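Local coordinates for protein fructose 1-phosphate kinase (PDB 2JG5) that probably transfers a phosphate from ATP to fructose 1-phosphate, giving fructose 1,6-bisphosphate, as a sugar kinase of the PfkB family, at residues M1-Y13 against E126-I139. Sequence-based numbering, arbitrary orientation.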
loop_
_atom_site.group_PDB
_atom_site.type_symbol
_atom_site.label_atom_id
_atom_site.label_comp_id
_atom_site.label_asym_id
_atom_site.label_seq_id
_atom_site.Cartn_x
_atom_site.Cartn_y
_atom_site.Cartn_z
ATOM N N MET A 1 -23.711 8.971 -22.524
ATOM C CA MET A 1 -22.662 8.579 -21.520
ATOM C C MET A 1 -21.601 7.634 -22.087
ATOM O O MET A 1 -21.906 6.765 -22.886
ATOM C CB MET A 1 -23.307 7.991 -20.253
ATOM C CG MET A 1 -22.315 7.650 -19.097
ATOM S SD MET A 1 -21.011 8.858 -18.702
ATOM C CE MET A 1 -21.999 10.291 -18.232
ATOM N N ILE A 2 -20.356 7.836 -21.654
ATOM C CA ILE A 2 -19.205 6.995 -21.998
ATOM C C ILE A 2 -18.721 6.221 -20.765
ATOM O O ILE A 2 -18.555 6.793 -19.689
ATOM C CB ILE A 2 -18.041 7.854 -22.556
ATOM C CG1 ILE A 2 -18.410 8.405 -23.938
ATOM C CG2 ILE A 2 -16.769 7.044 -22.646
ATOM C CD1 ILE A 2 -17.674 9.651 -24.343
ATOM N N TYR A 3 -18.486 4.919 -20.936
ATOM C CA TYR A 3 -18.079 4.035 -19.848
ATOM C C TYR A 3 -16.729 3.405 -20.120
ATOM O O TYR A 3 -16.503 2.850 -21.192
ATOM C CB TYR A 3 -19.102 2.923 -19.643
ATOM C CG TYR A 3 -20.470 3.430 -19.280
ATOM C CD1 TYR A 3 -21.476 3.530 -20.247
ATOM C CD2 TYR A 3 -20.768 3.813 -17.967
ATOM C CE1 TYR A 3 -22.727 3.998 -19.917
ATOM C CE2 TYR A 3 -22.016 4.276 -17.631
ATOM C CZ TYR A 3 -22.987 4.364 -18.607
ATOM O OH TYR A 3 -24.228 4.834 -18.276
ATOM N N THR A 4 -15.832 3.502 -19.142
ATOM C CA THR A 4 -14.576 2.762 -19.191
ATOM C C THR A 4 -14.693 1.550 -18.260
ATOM O O THR A 4 -15.331 1.627 -17.210
ATOM C CB THR A 4 -13.373 3.654 -18.817
ATOM O OG1 THR A 4 -13.495 4.096 -17.460
ATOM C CG2 THR A 4 -13.327 4.864 -19.736
ATOM N N VAL A 5 -14.140 0.417 -18.671
ATOM C CA VAL A 5 -14.170 -0.778 -17.829
ATOM C C VAL A 5 -12.715 -1.165 -17.516
ATOM O O VAL A 5 -11.910 -1.333 -18.422
ATOM C CB VAL A 5 -14.944 -1.935 -18.502
ATOM C CG1 VAL A 5 -15.062 -3.146 -17.571
ATOM C CG2 VAL A 5 -16.351 -1.474 -18.955
ATOM N N THR A 6 -12.390 -1.237 -16.225
ATOM C CA THR A 6 -11.100 -1.694 -15.733
ATOM C C THR A 6 -11.394 -2.857 -14.769
ATOM O O THR A 6 -11.928 -2.660 -13.686
ATOM C CB THR A 6 -10.300 -0.548 -15.003
ATOM O OG1 THR A 6 -10.136 0.585 -15.873
ATOM C CG2 THR A 6 -8.939 -1.009 -14.574
ATOM N N PHE A 7 -11.063 -4.072 -15.193
ATOM C CA PHE A 7 -11.252 -5.273 -14.384
ATOM C C PHE A 7 -10.377 -5.334 -13.134
ATOM O O PHE A 7 -10.810 -5.832 -12.097
ATOM C CB PHE A 7 -10.951 -6.514 -15.214
ATOM C CG PHE A 7 -11.785 -6.651 -16.433
ATOM C CD1 PHE A 7 -11.193 -6.945 -17.655
ATOM C CD2 PHE A 7 -13.166 -6.504 -16.372
ATOM C CE1 PHE A 7 -11.962 -7.091 -18.795
ATOM C CE2 PHE A 7 -13.940 -6.650 -17.497
ATOM C CZ PHE A 7 -13.339 -6.941 -18.718
ATOM N N ASN A 8 -9.144 -4.843 -13.250
ATOM C CA ASN A 8 -8.165 -4.956 -12.193
ATOM C C ASN A 8 -7.464 -3.602 -11.920
ATOM O O ASN A 8 -6.244 -3.489 -12.038
ATOM C CB ASN A 8 -7.148 -6.058 -12.565
ATOM C CG ASN A 8 -6.232 -6.438 -11.415
ATOM O OD1 ASN A 8 -6.479 -6.080 -10.267
ATOM N ND2 ASN A 8 -5.163 -7.165 -11.723
ATOM N N PRO A 9 -8.238 -2.568 -11.547
ATOM C CA PRO A 9 -7.633 -1.260 -11.295
ATOM C C PRO A 9 -6.577 -1.287 -10.185
ATOM O O PRO A 9 -6.506 -2.236 -9.391
ATOM C CB PRO A 9 -8.827 -0.412 -10.851
ATOM C CG PRO A 9 -9.840 -1.401 -10.382
ATOM C CD PRO A 9 -9.695 -2.542 -11.308
ATOM N N SER A 10 -5.773 -0.241 -10.111
ATOM C CA SER A 10 -4.664 -0.269 -9.180
ATOM C C SER A 10 -4.434 1.037 -8.476
ATOM O O SER A 10 -4.742 2.110 -8.995
ATOM C CB SER A 10 -3.379 -0.646 -9.917
ATOM O OG SER A 10 -3.188 0.213 -11.017
ATOM N N ILE A 11 -3.890 0.937 -7.274
ATOM C CA ILE A 11 -3.113 2.036 -6.755
ATOM C C ILE A 11 -1.711 1.831 -7.317
ATOM O O ILE A 11 -1.114 0.749 -7.205
ATOM C CB ILE A 11 -3.114 2.109 -5.218
ATOM C CG1 ILE A 11 -4.548 2.202 -4.710
ATOM C CG2 ILE A 11 -2.303 3.332 -4.727
ATOM C CD1 ILE A 11 -4.683 2.135 -3.212
ATOM N N ASP A 12 -1.214 2.861 -7.978
ATOM C CA ASP A 12 0.155 2.866 -8.416
ATOM C C ASP A 12 0.978 3.576 -7.341
ATOM O O ASP A 12 1.017 4.796 -7.262
ATOM C CB ASP A 12 0.264 3.509 -9.792
ATOM C CG ASP A 12 -0.558 2.767 -10.847
ATOM O OD1 ASP A 12 -0.947 1.608 -10.595
ATOM O OD2 ASP A 12 -0.810 3.333 -11.934
ATOM N N TYR A 13 1.596 2.770 -6.486
ATOM C CA TYR A 13 2.437 3.269 -5.415
ATOM C C TYR A 13 3.841 3.586 -5.955
ATOM O O TYR A 13 4.678 2.698 -6.136
ATOM C CB TYR A 13 2.460 2.248 -4.274
ATOM C CG TYR A 13 3.181 2.684 -3.020
ATOM C CD1 TYR A 13 3.312 4.036 -2.693
ATOM C CD2 TYR A 13 3.712 1.738 -2.146
ATOM C CE1 TYR A 13 3.973 4.430 -1.535
ATOM C CE2 TYR A 13 4.380 2.122 -0.980
ATOM C CZ TYR A 13 4.504 3.469 -0.683
ATOM O OH TYR A 13 5.138 3.857 0.465
ATOM N N GLU A 126 -26.600 5.195 -27.812
ATOM C CA GLU A 126 -25.847 6.449 -27.757
ATOM C C GLU A 126 -24.571 6.367 -26.912
ATOM O O GLU A 126 -23.757 7.296 -26.916
ATOM C CB GLU A 126 -26.745 7.562 -27.213
ATOM C CG GLU A 126 -27.697 8.151 -28.235
ATOM C CD GLU A 126 -28.542 9.278 -27.658
ATOM O OE1 GLU A 126 -28.804 9.277 -26.427
ATOM O OE2 GLU A 126 -28.949 10.161 -28.443
ATOM N N ASP A 127 -24.419 5.259 -26.189
ATOM C CA ASP A 127 -23.306 5.060 -25.265
ATOM C C ASP A 127 -22.076 4.465 -25.942
ATOM O O ASP A 127 -22.170 3.779 -26.968
ATOM C CB ASP A 127 -23.704 4.139 -24.097
ATOM C CG ASP A 127 -24.753 4.747 -23.175
ATOM O OD1 ASP A 127 -25.078 5.954 -23.280
ATOM O OD2 ASP A 127 -25.269 3.999 -22.330
ATOM N N ILE A 128 -20.922 4.739 -25.341
ATOM C CA ILE A 128 -19.665 4.127 -25.729
ATOM C C ILE A 128 -19.172 3.351 -24.519
ATOM O O ILE A 128 -19.148 3.864 -23.395
ATOM C CB ILE A 128 -18.609 5.182 -26.188
ATOM C CG1 ILE A 128 -19.223 6.115 -27.250
ATOM C CG2 ILE A 128 -17.271 4.493 -26.637
ATOM C CD1 ILE A 128 -18.246 7.014 -27.967
ATOM N N VAL A 129 -18.822 2.094 -24.761
ATOM C CA VAL A 129 -18.222 1.249 -23.749
ATOM C C VAL A 129 -16.792 0.928 -24.192
ATOM O O VAL A 129 -16.571 0.335 -25.269
ATOM C CB VAL A 129 -19.064 -0.036 -23.496
ATOM C CG1 VAL A 129 -18.408 -0.911 -22.424
ATOM C CG2 VAL A 129 -20.502 0.345 -23.079
ATOM N N ILE A 130 -15.835 1.364 -23.371
ATOM C CA ILE A 130 -14.407 1.111 -23.587
ATOM C C ILE A 130 -13.944 0.056 -22.583
ATOM O O ILE A 130 -14.032 0.254 -21.369
ATOM C CB ILE A 130 -13.549 2.394 -23.418
ATOM C CG1 ILE A 130 -14.082 3.524 -24.311
ATOM C CG2 ILE A 130 -12.059 2.107 -23.723
ATOM C CD1 ILE A 130 -13.849 4.920 -23.770
ATOM N N VAL A 131 -13.457 -1.067 -23.095
ATOM C CA VAL A 131 -12.966 -2.125 -22.234
ATOM C C VAL A 131 -11.487 -2.269 -22.510
ATOM O O VAL A 131 -11.075 -2.532 -23.635
ATOM C CB VAL A 131 -13.731 -3.470 -22.440
ATOM C CG1 VAL A 131 -13.348 -4.484 -21.357
ATOM C CG2 VAL A 131 -15.225 -3.237 -22.425
ATOM N N ALA A 132 -10.689 -2.058 -21.472
ATOM C CA ALA A 132 -9.256 -2.034 -21.623
ATOM C C ALA A 132 -8.603 -2.712 -20.439
ATOM O O ALA A 132 -8.944 -2.427 -19.272
ATOM C CB ALA A 132 -8.751 -0.591 -21.772
ATOM N N GLY A 133 -7.667 -3.611 -20.748
ATOM C CA GLY A 133 -6.853 -4.243 -19.727
ATOM C C GLY A 133 -6.708 -5.747 -19.824
ATOM O O GLY A 133 -7.391 -6.427 -20.625
ATOM N N SER A 134 -5.796 -6.262 -19.005
ATOM C CA SER A 134 -5.622 -7.691 -18.859
ATOM C C SER A 134 -6.774 -8.230 -18.023
ATOM O O SER A 134 -7.298 -7.539 -17.142
ATOM C CB SER A 134 -4.280 -8.003 -18.189
ATOM O OG SER A 134 -3.193 -7.587 -19.017
ATOM N N VAL A 135 -7.175 -9.461 -18.319
ATOM C CA VAL A 135 -8.249 -10.107 -17.599
ATOM C C VAL A 135 -7.703 -10.853 -16.374
ATOM O O VAL A 135 -6.909 -11.774 -16.525
ATOM C CB VAL A 135 -9.008 -11.071 -18.535
ATOM C CG1 VAL A 135 -10.063 -11.851 -17.775
ATOM C CG2 VAL A 135 -9.630 -10.294 -19.701
ATOM N N PRO A 136 -8.137 -10.456 -15.157
ATOM C CA PRO A 136 -7.786 -11.168 -13.925
ATOM C C PRO A 136 -8.253 -12.622 -13.946
ATOM O O PRO A 136 -9.294 -12.945 -14.539
ATOM C CB PRO A 136 -8.522 -10.386 -12.827
ATOM C CG PRO A 136 -9.530 -9.562 -13.531
ATOM C CD PRO A 136 -9.000 -9.293 -14.887
ATOM N N SER A 137 -7.468 -13.485 -13.307
ATOM C CA SER A 137 -7.665 -14.934 -13.359
ATOM C C SER A 137 -9.016 -15.385 -12.818
ATOM O O SER A 137 -9.529 -16.416 -13.240
ATOM C CB SER A 137 -6.564 -15.629 -12.566
ATOM O OG SER A 137 -6.453 -15.072 -11.270
ATOM N N SER A 138 -9.577 -14.610 -11.887
ATOM C CA SER A 138 -10.826 -14.966 -11.212
ATOM C C SER A 138 -12.103 -14.625 -11.998
ATOM O O SER A 138 -13.192 -15.074 -11.628
ATOM C CB SER A 138 -10.881 -14.354 -9.803
ATOM O OG SER A 138 -10.798 -12.946 -9.855
ATOM N N ILE A 139 -11.979 -13.851 -13.078
ATOM C CA ILE A 139 -13.130 -13.593 -13.952
ATOM C C ILE A 139 -13.073 -14.429 -15.247
ATOM O O ILE A 139 -12.027 -14.986 -15.571
ATOM C CB ILE A 139 -13.363 -12.062 -14.216
ATOM C CG1 ILE A 139 -12.315 -11.477 -15.171
ATOM C CG2 ILE A 139 -13.443 -11.300 -12.894
ATOM C CD1 ILE A 139 -12.745 -10.165 -15.810
HETATM O O HOH W 1 -9.481 -4.249 -17.768
#
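Strands 2-6 and 128-132 run parallel, bridged from I2-I128 to V5-V131. Y3 carries the middle of the ladder: its N reaches I128 O (2.8 Å), and its O takes an almost straight bond from I130 N (2.7 Å, 177° at the hydrogen). V5 N continues to I130 O, while the end bonds, I128 N to M1 O and A132 N to V5 O, are weak. Beyond V5 the chains part. On one face of the sheet, I130 CD1 reaches between I2 CG2 and T4 CG2. On the other, V5 CG2 touches V129 and V131, and D127 OD2 lies at the edge of the Y3 ring. F7, with CG anti to its carbonyl carbon (chi1 -58°), sets its ring among V131, V135, P136 and I139: I139 CD1 sits over one face, 3.8 Å from the F7 ring centroid, V131 CG1 meets F7 CZ (3.6 Å), and P136 CD lies against F7 CB (3.4 Å). I147 of helix 143-154 also packs on F7, and T124 N holds D127 OD2. T4 hydrogen-bonds S43 of helix 38-48, and strand 54-56 pairs with the far edge of 2-6. These are central strands of the parallel sheet in the ribokinase-like alpha/beta fold.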